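Local atomic coordinates of thioredoxin-like protein (Klebsiella pneumoniae subsp. pneumoniae MGH 78578, PDB entry 3TY1), a protein that probably binds carbohydrates, belonging to the galactose mutarotase superfamily and being a putative aldose 1-epimerase of the supersandwich fold. Residues 122-127 with 233-238; 208-213 with 293-298; 299-304 with 310-315. One frame throughout, in Å; residues are numbered along the deposited sequence.

Interaction 1 of 3, residues 122-127 with 233-238; sequences TGHPVT and SPFNDY
His124 and Phe235 meet ring to ring and make the whole of this small contact, reaching toward each other from opposite directions, the CA atoms of His124 and Phe235 being 12.0 Å apart. The two rings meet obliquely, with centroids 5.3 Å apart and planes at 66°. The imidazole leads with its CE1 corner, which sits 3.7 Å from CZ of Phe235 and about equally close to CE2 of the same ring, while ND1 comes within 3.9 Å of CZ. The Phe235 ring projects from just after strand 231-234 to reach the imidazole because its CG stands trans to the backbone N (chi1 -172°).

Polar interactions take place around this pair. ND1 of His124 hydrogen-bonds to OE1 of Glu384, at the very end of the chain, so the C-terminal tail ends beside the two rings; Phe235 touches Glu384 as well. The backbone of His124 pairs with Ala322, and Tyr323 stacks on the Phe235 ring while its hydroxyl bonds to Phe235 O, so one neighbouring loop holds both sides of the contact.

A sulfate ion, probably from the crystallisation liquor, lies about 4 Å from the His124 side chain. The imidazole thus has an apolar neighbour at its CE1 corner and a carboxylate partner at ND1, a combination that should restrict its rotation and hold it beside a possible anion- or sugar-binding pocket.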
loop_
_atom_site.group_PDB
_atom_site.type_symbol
_atom_site.label_atom_id
_atom_site.label_comp_id
_atom_site.label_asym_id
_atom_site.label_seq_id
_atom_site.Cartn_x
_atom_site.Cartn_y
_atom_site.Cartn_z
ATOM N N THR A 122 10.997 17.307 -3.495
ATOM C CA THR A 122 9.855 17.794 -4.245
ATOM C C THR A 122 10.125 17.717 -5.748
ATOM O O THR A 122 11.192 17.323 -6.190
ATOM C CB THR A 122 9.532 19.269 -3.854
ATOM O OG1 THR A 122 8.193 19.563 -4.215
ATOM C CG2 THR A 122 10.536 20.284 -4.510
ATOM N N GLY A 123 9.117 18.073 -6.532
ATOM C CA GLY A 123 9.292 18.248 -7.960
ATOM C C GLY A 123 9.013 17.022 -8.802
ATOM O O GLY A 123 8.667 15.947 -8.279
ATOM N N HIS A 124 9.195 17.179 -10.107
ATOM C CA HIS A 124 8.956 16.079 -11.044
ATOM C C HIS A 124 9.859 14.888 -10.695
ATOM O O HIS A 124 10.936 15.068 -10.141
ATOM C CB HIS A 124 9.228 16.510 -12.478
ATOM C CG HIS A 124 8.262 17.509 -13.011
ATOM N ND1 HIS A 124 8.506 18.219 -14.163
ATOM C CD2 HIS A 124 7.059 17.930 -12.556
ATOM C CE1 HIS A 124 7.481 19.011 -14.412
ATOM N NE2 HIS A 124 6.588 18.845 -13.458
ATOM N N PRO A 125 9.426 13.663 -11.029
ATOM C CA PRO A 125 10.205 12.482 -10.663
ATOM C C PRO A 125 11.505 12.275 -11.445
ATOM O O PRO A 125 11.676 12.831 -12.521
ATOM C CB PRO A 125 9.239 11.316 -10.929
ATOM C CG PRO A 125 8.392 11.766 -12.022
ATOM C CD PRO A 125 8.191 13.295 -11.749
ATOM N N VAL A 126 12.420 11.524 -10.843
ATOM C CA VAL A 126 13.690 11.153 -11.467
ATOM C C VAL A 126 14.217 9.990 -10.707
ATOM O O VAL A 126 13.994 9.892 -9.494
ATOM C CB VAL A 126 14.769 12.300 -11.400
ATOM C CG1 VAL A 126 15.130 12.689 -9.921
ATOM C CG2 VAL A 126 16.069 11.934 -12.185
ATOM N N THR A 127 14.900 9.090 -11.409
ATOM C CA THR A 127 15.643 8.002 -10.784
ATOM C C THR A 127 17.096 8.474 -10.680
ATOM O O THR A 127 17.725 8.718 -11.676
ATOM C CB THR A 127 15.488 6.712 -11.609
ATOM O OG1 THR A 127 14.080 6.457 -11.782
ATOM C CG2 THR A 127 16.190 5.487 -10.945
ATOM N N SER A 233 10.622 33.148 -16.882
ATOM C CA SER A 233 11.082 32.306 -17.978
ATOM C C SER A 233 10.253 31.046 -18.117
ATOM O O SER A 233 9.672 30.548 -17.132
ATOM C CB SER A 233 12.553 31.939 -17.798
ATOM O OG SER A 233 12.777 31.334 -16.551
ATOM N N PRO A 234 10.136 30.536 -19.347
ATOM C CA PRO A 234 9.331 29.334 -19.491
ATOM C C PRO A 234 10.050 28.128 -18.916
ATOM O O PRO A 234 11.275 28.067 -18.976
ATOM C CB PRO A 234 9.179 29.204 -21.008
ATOM C CG PRO A 234 10.362 29.803 -21.552
ATOM C CD PRO A 234 10.742 30.924 -20.625
ATOM N N PHE A 235 9.273 27.175 -18.374
ATOM C CA PHE A 235 9.806 25.937 -17.781
ATOM C C PHE A 235 10.502 25.034 -18.817
ATOM O O PHE A 235 11.511 24.390 -18.504
ATOM C CB PHE A 235 8.652 25.175 -17.089
ATOM C CG PHE A 235 9.092 24.004 -16.283
ATOM C CD1 PHE A 235 9.420 24.153 -14.928
ATOM C CD2 PHE A 235 9.153 22.727 -16.858
ATOM C CE1 PHE A 235 9.799 23.040 -14.153
ATOM C CE2 PHE A 235 9.529 21.624 -16.106
ATOM C CZ PHE A 235 9.863 21.776 -14.753
ATOM N N ASN A 236 9.946 25.004 -20.030
ATOM C CA ASN A 236 10.458 24.214 -21.165
ATOM C C ASN A 236 10.139 24.931 -22.489
ATOM O O ASN A 236 9.564 26.029 -22.490
ATOM C CB ASN A 236 9.866 22.794 -21.116
ATOM C CG ASN A 236 8.316 22.772 -21.141
ATOM O OD1 ASN A 236 7.665 23.770 -21.443
ATOM N ND2 ASN A 236 7.738 21.617 -20.834
ATOM N N ASP A 237 10.511 24.316 -23.610
ATOM C CA ASP A 237 10.301 24.898 -24.930
ATOM C C ASP A 237 8.835 25.128 -25.266
ATOM O O ASP A 237 8.481 26.141 -25.885
ATOM C CB ASP A 237 10.956 24.007 -26.013
ATOM C CG ASP A 237 12.498 24.087 -26.001
ATOM O OD1 ASP A 237 13.086 25.087 -25.515
ATOM O OD2 ASP A 237 13.130 23.129 -26.491
ATOM N N TYR A 238 7.984 24.226 -24.798
ATOM C CA TYR A 238 6.573 24.321 -25.066
ATOM C C TYR A 238 5.989 25.574 -24.454
ATOM O O TYR A 238 5.123 26.176 -25.065
ATOM C CB TYR A 238 5.842 23.085 -24.562
ATOM C CG TYR A 238 4.364 23.112 -24.829
ATOM C CD1 TYR A 238 3.868 22.922 -26.123
ATOM C CD2 TYR A 238 3.443 23.294 -23.788
ATOM C CE1 TYR A 238 2.490 22.944 -26.385
ATOM C CE2 TYR A 238 2.069 23.320 -24.047
ATOM C CZ TYR A 238 1.600 23.130 -25.352
ATOM O OH TYR A 238 0.248 23.147 -25.598
#

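Interaction 2 of 3, residues 208-213 with 293-298; sequences IIYHSN and RQLPVL. With SO4 (sulfate ion), chain K; SO4 (sulfate ion), chain L.
Leu295 reaches from its loop toward Ile208 and Tyr210 on strand 204-214. Its CB already heads for that strand, and CG, lying anti to the carbonyl carbon (chi1 -62°), carries the fork onward to where the two methyls divide the work. CD1 rests 3.7 Å from CD1 of Tyr210, coming obliquely to the phenol ring, with the two side chains at about a right angle. CD2 packs 3.8 Å from CG2 of Ile208 and also lies 4.0 Å from CD1 of Tyr210. The contact is buried and wholly apolar. It lies between layers of the supersandwich, where Leu295, Ile208 and Tyr210 also touch strand 342-352 of the large antiparallel sheet, through Phe345 and Leu347. The Tyr210 hydroxyl is hydrogen-bonded to Asp194 and Tyr119. Next along the strand, His211 faces elsewhere: ND1 gives a bent hydrogen bond (134°) to OD1 of Asn213, 2.7 Å away, on a carbonyl lone pair and in the imidazole plane, and NE2 one of 2.8 Å to O3 of a sulfate also bound by His136. Next to Leu295, Gln294 NE2 gives a nearly straight bond of 3.0 Å to O4 of a second sulfate, whose O1 lies over one face of the Arg293 guanidinium.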
loop_
_atom_site.group_PDB
_atom_site.type_symbol
_atom_site.label_atom_id
_atom_site.label_comp_id
_atom_site.label_asym_id
_atom_site.label_seq_id
_atom_site.Cartn_x
_atom_site.Cartn_y
_atom_site.Cartn_z
ATOM N N ILE A 208 10.411 22.429 -0.537
ATOM C CA ILE A 208 8.935 22.545 -0.405
ATOM C C ILE A 208 8.350 23.466 -1.455
ATOM O O ILE A 208 8.908 24.501 -1.728
ATOM C CB ILE A 208 8.523 23.009 1.027
ATOM C CG1 ILE A 208 6.994 23.134 1.223
ATOM C CG2 ILE A 208 9.244 24.327 1.419
ATOM C CD1 ILE A 208 6.207 21.810 1.047
ATOM N N ILE A 209 7.196 23.079 -2.017
ATOM C CA ILE A 209 6.410 23.930 -2.880
ATOM C C ILE A 209 4.998 23.903 -2.267
ATOM O O ILE A 209 4.455 22.800 -2.020
ATOM C CB ILE A 209 6.377 23.396 -4.356
ATOM C CG1 ILE A 209 7.772 23.359 -4.967
ATOM C CG2 ILE A 209 5.401 24.220 -5.190
ATOM C CD1 ILE A 209 7.844 22.817 -6.389
ATOM N N TYR A 210 4.428 25.087 -1.994
ATOM C CA TYR A 210 3.042 25.239 -1.552
ATOM C C TYR A 210 2.189 25.334 -2.822
ATOM O O TYR A 210 1.956 26.421 -3.376
ATOM C CB TYR A 210 2.918 26.452 -0.636
ATOM C CG TYR A 210 3.415 26.126 0.754
ATOM C CD1 TYR A 210 4.755 26.142 1.065
ATOM C CD2 TYR A 210 2.520 25.718 1.743
ATOM C CE1 TYR A 210 5.194 25.775 2.343
ATOM C CE2 TYR A 210 2.930 25.416 2.967
ATOM C CZ TYR A 210 4.271 25.432 3.284
ATOM O OH TYR A 210 4.651 25.055 4.544
ATOM N N HIS A 211 1.751 24.177 -3.297
ATOM C CA HIS A 211 1.154 24.014 -4.604
ATOM C C HIS A 211 -0.320 24.393 -4.492
ATOM O O HIS A 211 -1.157 23.581 -4.086
ATOM C CB HIS A 211 1.384 22.545 -5.023
ATOM C CG HIS A 211 1.238 22.265 -6.477
ATOM N ND1 HIS A 211 0.100 22.579 -7.185
ATOM C CD2 HIS A 211 2.040 21.579 -7.333
ATOM C CE1 HIS A 211 0.208 22.107 -8.416
ATOM N NE2 HIS A 211 1.383 21.511 -8.539
ATOM N N SER A 212 -0.627 25.639 -4.833
ATOM C CA SER A 212 -1.950 26.230 -4.560
ATOM C C SER A 212 -2.729 26.367 -5.858
ATOM O O SER A 212 -2.259 27.026 -6.801
ATOM C CB SER A 212 -1.756 27.548 -3.814
ATOM O OG SER A 212 -0.833 27.392 -2.705
ATOM N N ASN A 213 -3.937 25.796 -5.907
ATOM C CA ASN A 213 -4.632 25.517 -7.164
ATOM C C ASN A 213 -6.008 26.139 -7.238
ATOM O O ASN A 213 -6.828 25.931 -6.345
ATOM C CB ASN A 213 -4.693 23.979 -7.332
ATOM C CG ASN A 213 -3.345 23.325 -7.015
ATOM O OD1 ASN A 213 -2.345 23.717 -7.575
ATOM N ND2 ASN A 213 -3.320 22.371 -6.096
ATOM N N ARG A 293 12.167 35.095 2.091
ATOM C CA ARG A 293 13.276 34.439 2.809
ATOM C C ARG A 293 13.022 32.961 3.057
ATOM O O ARG A 293 13.954 32.184 3.194
ATOM C CB ARG A 293 13.508 35.088 4.162
ATOM C CG ARG A 293 13.963 36.526 4.072
ATOM C CD ARG A 293 13.891 37.192 5.428
ATOM N NE ARG A 293 12.518 37.240 5.918
ATOM C CZ ARG A 293 12.160 37.733 7.109
ATOM N NH1 ARG A 293 13.061 38.255 7.937
ATOM N NH2 ARG A 293 10.889 37.729 7.464
ATOM N N GLN A 294 11.743 32.585 3.140
ATOM C CA GLN A 294 11.322 31.225 3.383
ATOM C C GLN A 294 11.052 30.488 2.069
ATOM O O GLN A 294 11.401 29.325 1.935
ATOM C CB GLN A 294 10.013 31.234 4.205
ATOM C CG GLN A 294 10.102 32.007 5.544
ATOM C CD GLN A 294 8.754 32.140 6.267
ATOM O OE1 GLN A 294 7.683 31.973 5.681
ATOM N NE2 GLN A 294 8.814 32.434 7.550
ATOM N N LEU A 295 10.414 31.182 1.130
ATOM C CA LEU A 295 9.989 30.625 -0.152
ATOM C C LEU A 295 10.499 31.607 -1.238
ATOM O O LEU A 295 9.764 32.465 -1.723
ATOM C CB LEU A 295 8.461 30.414 -0.159
ATOM C CG LEU A 295 7.890 29.438 0.860
ATOM C CD1 LEU A 295 6.342 29.533 0.895
ATOM C CD2 LEU A 295 8.340 27.941 0.606
ATOM N N PRO A 296 11.782 31.499 -1.598
ATOM C CA PRO A 296 12.351 32.500 -2.514
ATOM C C PRO A 296 11.915 32.519 -3.956
ATOM O O PRO A 296 12.138 33.544 -4.618
ATOM C CB PRO A 296 13.878 32.266 -2.407
ATOM C CG PRO A 296 14.063 31.253 -1.366
ATOM C CD PRO A 296 12.794 30.506 -1.229
ATOM N N VAL A 297 11.318 31.432 -4.456
ATOM C CA VAL A 297 10.933 31.310 -5.854
ATOM C C VAL A 297 9.453 31.063 -6.001
ATOM O O VAL A 297 8.773 30.764 -5.021
ATOM C CB VAL A 297 11.760 30.233 -6.608
ATOM C CG1 VAL A 297 13.266 30.667 -6.595
ATOM C CG2 VAL A 297 11.544 28.828 -6.052
ATOM N N LEU A 298 8.970 31.260 -7.222
ATOM C CA LEU A 298 7.550 31.113 -7.534
ATOM C C LEU A 298 7.362 30.398 -8.864
ATOM O O LEU A 298 8.033 30.708 -9.841
ATOM C CB LEU A 298 6.892 32.493 -7.563
ATOM C CG LEU A 298 5.387 32.605 -7.835
ATOM C CD1 LEU A 298 4.624 31.942 -6.727
ATOM C CD2 LEU A 298 5.022 34.102 -7.886
HETATM S S SO4 K . 12.200 33.593 9.028
HETATM O O1 SO4 K . 12.538 34.011 7.655
HETATM O O2 SO4 K . 13.447 33.323 9.773
HETATM O O3 SO4 K . 11.452 34.676 9.712
HETATM O O4 SO4 K . 11.395 32.347 9.045
HETATM S S SO4 L . 2.193 19.399 -11.489
HETATM O O1 SO4 L . 0.762 19.089 -11.564
HETATM O O2 SO4 L . 2.496 20.626 -12.258
HETATM O O3 SO4 L . 2.612 19.591 -10.097
HETATM O O4 SO4 L . 2.934 18.265 -12.043
#

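Interaction 3 of 3, residues 299-304 with 310-315; sequences TLWKNT and GYVTGI
Trp301 has its CG anti to the backbone N (chi1 171°), which lays the indole along the face of the hairpin where Val312, with CG1 between its backbone N and carbonyl carbon (chi1 55°), offers that methyl to the ring. CH2 of Trp301 meets CG1 of Val312 at 3.6 Å, and CE3 of Trp301 lies equally close to N of Gly314, whose lack of a side chain lets the indole settle on the backbone; CB of Asn303 covers one indole face near its rim. The two strands of the hairpin run antiparallel (179°). Trp301 and Gly314, then Asn303 and Val312, form hydrogen-bonded pairs with two backbone bonds each. Trp301 O is gripped twice: Gly314 N donates in the carbonyl plane at 2.8 Å, and Thr313 OG1, also hydrogen-bonded to Tyr249 OH, donates to the same oxygen from above that plane, again at 2.8 Å. Near the turn, Asn303 ND2 adds a 2.9 Å bond to Gly310 O, lying above that carbonyl's plane. On the other face, CB of Thr304 packs 3.6 Å from CE1 of Tyr311. The hairpin sits mid-sheet, with strand 259-265 beside 299-304 and strand 204-214 beside 310-315. Glu258 OE1 is hydrogen-bonded to the indole NE1; Phe170 of the second subunit packs on Trp301 and Asn303, and its Lys171 NZ hydrogen-bonds to Asn303 OD1, bringing the subunit interface up to the hairpin.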
loop_
_atom_site.group_PDB
_atom_site.type_symbol
_atom_site.label_atom_id
_atom_site.label_comp_id
_atom_site.label_asym_id
_atom_site.label_seq_id
_atom_site.Cartn_x
_atom_site.Cartn_y
_atom_site.Cartn_z
ATOM N N THR A 299 6.444 29.443 -8.892
ATOM C CA THR A 299 6.079 28.731 -10.121
ATOM C C THR A 299 4.640 29.052 -10.451
ATOM O O THR A 299 3.768 29.059 -9.555
ATOM C CB THR A 299 6.245 27.193 -9.940
ATOM O OG1 THR A 299 7.612 26.892 -9.669
ATOM C CG2 THR A 299 5.765 26.403 -11.191
ATOM N N LEU A 300 4.397 29.321 -11.729
ATOM C CA LEU A 300 3.070 29.587 -12.261
ATOM C C LEU A 300 2.749 28.400 -13.171
ATOM O O LEU A 300 3.441 28.170 -14.159
ATOM C CB LEU A 300 3.102 30.890 -13.071
ATOM C CG LEU A 300 1.818 31.298 -13.813
ATOM C CD1 LEU A 300 0.605 31.461 -12.863
ATOM C CD2 LEU A 300 2.040 32.561 -14.647
ATOM N N TRP A 301 1.705 27.647 -12.826
ATOM C CA TRP A 301 1.282 26.476 -13.569
ATOM C C TRP A 301 -0.017 26.888 -14.252
ATOM O O TRP A 301 -0.976 27.178 -13.570
ATOM C CB TRP A 301 1.077 25.284 -12.581
ATOM C CG TRP A 301 0.459 24.068 -13.144
ATOM C CD1 TRP A 301 0.794 23.440 -14.311
ATOM C CD2 TRP A 301 -0.606 23.299 -12.563
ATOM N NE1 TRP A 301 -0.004 22.332 -14.491
ATOM C CE2 TRP A 301 -0.845 22.203 -13.422
ATOM C CE3 TRP A 301 -1.351 23.404 -11.374
ATOM C CZ2 TRP A 301 -1.855 21.253 -13.168
ATOM C CZ3 TRP A 301 -2.316 22.431 -11.091
ATOM C CH2 TRP A 301 -2.556 21.371 -12.000
ATOM N N LYS A 302 -0.007 26.984 -15.584
ATOM C CA LYS A 302 -1.186 27.388 -16.352
ATOM C C LYS A 302 -1.699 26.129 -17.037
ATOM O O LYS A 302 -1.216 25.744 -18.085
ATOM C CB LYS A 302 -0.857 28.456 -17.386
ATOM C CG LYS A 302 -0.175 29.676 -16.774
ATOM C CD LYS A 302 0.074 30.785 -17.832
ATOM C CE LYS A 302 -1.129 31.671 -18.052
ATOM N NZ LYS A 302 -0.747 32.944 -18.786
ATOM N N ASN A 303 -2.684 25.500 -16.423
ATOM C CA ASN A 303 -3.228 24.227 -16.917
ATOM C C ASN A 303 -4.614 24.508 -17.472
ATOM O O ASN A 303 -5.620 24.023 -16.934
ATOM C CB ASN A 303 -3.207 23.185 -15.783
ATOM C CG ASN A 303 -3.302 21.742 -16.294
ATOM O OD1 ASN A 303 -2.302 21.062 -16.393
ATOM N ND2 ASN A 303 -4.507 21.298 -16.661
ATOM N N THR A 304 -4.652 25.289 -18.558
ATOM C CA THR A 304 -5.919 25.745 -19.137
ATOM C C THR A 304 -6.411 24.789 -20.228
ATOM O O THR A 304 -6.735 25.198 -21.343
ATOM C CB THR A 304 -5.822 27.195 -19.606
ATOM O OG1 THR A 304 -4.676 27.324 -20.457
ATOM C CG2 THR A 304 -5.687 28.102 -18.377
ATOM N N GLY A 310 -8.843 19.169 -16.765
ATOM C CA GLY A 310 -8.244 20.007 -15.718
ATOM C C GLY A 310 -8.122 21.426 -16.235
ATOM O O GLY A 310 -7.380 21.684 -17.184
ATOM N N TYR A 311 -8.973 22.304 -15.705
ATOM C CA TYR A 311 -8.921 23.746 -16.021
ATOM C C TYR A 311 -8.577 24.412 -14.693
ATOM O O TYR A 311 -9.435 24.612 -13.832
ATOM C CB TYR A 311 -10.241 24.236 -16.603
ATOM C CG TYR A 311 -10.185 25.694 -17.055
ATOM C CD1 TYR A 311 -9.346 26.076 -18.097
ATOM C CD2 TYR A 311 -10.915 26.674 -16.398
ATOM C CE1 TYR A 311 -9.279 27.413 -18.531
ATOM C CE2 TYR A 311 -10.870 28.041 -16.821
ATOM C CZ TYR A 311 -10.027 28.401 -17.877
ATOM O OH TYR A 311 -9.925 29.705 -18.293
ATOM N N VAL A 312 -7.291 24.684 -14.508
ATOM C CA VAL A 312 -6.793 25.096 -13.228
ATOM C C VAL A 312 -5.447 25.808 -13.375
ATOM O O VAL A 312 -4.712 25.590 -14.347
ATOM C CB VAL A 312 -6.648 23.817 -12.296
ATOM C CG1 VAL A 312 -5.784 22.763 -12.958
ATOM C CG2 VAL A 312 -6.164 24.165 -10.891
ATOM N N THR A 313 -5.153 26.682 -12.420
ATOM C CA THR A 313 -3.849 27.297 -12.349
ATOM C C THR A 313 -3.263 27.099 -10.970
ATOM O O THR A 313 -3.964 27.129 -9.942
ATOM C CB THR A 313 -3.886 28.833 -12.717
ATOM O OG1 THR A 313 -2.539 29.359 -12.763
ATOM C CG2 THR A 313 -4.695 29.614 -11.710
ATOM N N GLY A 314 -1.960 26.885 -10.946
ATOM C CA GLY A 314 -1.210 26.771 -9.691
ATOM C C GLY A 314 -0.412 28.009 -9.481
ATOM O O GLY A 314 0.291 28.459 -10.425
ATOM N N ILE A 315 -0.504 28.588 -8.282
ATOM C CA ILE A 315 0.399 29.696 -7.845
ATOM C C ILE A 315 1.214 29.019 -6.773
ATOM O O ILE A 315 0.677 28.684 -5.722
ATOM C CB ILE A 315 -0.360 30.875 -7.266
ATOM C CG1 ILE A 315 -1.309 31.463 -8.318
ATOM C CG2 ILE A 315 0.631 31.945 -6.795
ATOM C CD1 ILE A 315 -2.152 32.659 -7.792
#

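How the interactions relate
All three contacts reach one mixed, curled sheet, with centres 14 to 15 Å apart. Along the chain interactions 1 and 2 interleave, because 208-213 falls between 122-127 and 233-238; interaction 3 follows both. Interactions 2 and 3 share strand 297-304, and strands 204-214 and 311-318 are neighbours, joined by a probable hydrogen bond of 2.8 Å from Ile315 N to Ser212 O. His211 packs on Trp301 here. Interaction 1 touches interaction 2 where Thr122 meets Ile209, but stays about 6 Å from interaction 3 at the nearest atoms. His124, His211 and Trp301 all lie near one bound sulfate, probably from the crystallisation liquor, which may mark a pocket where a sugar could bind.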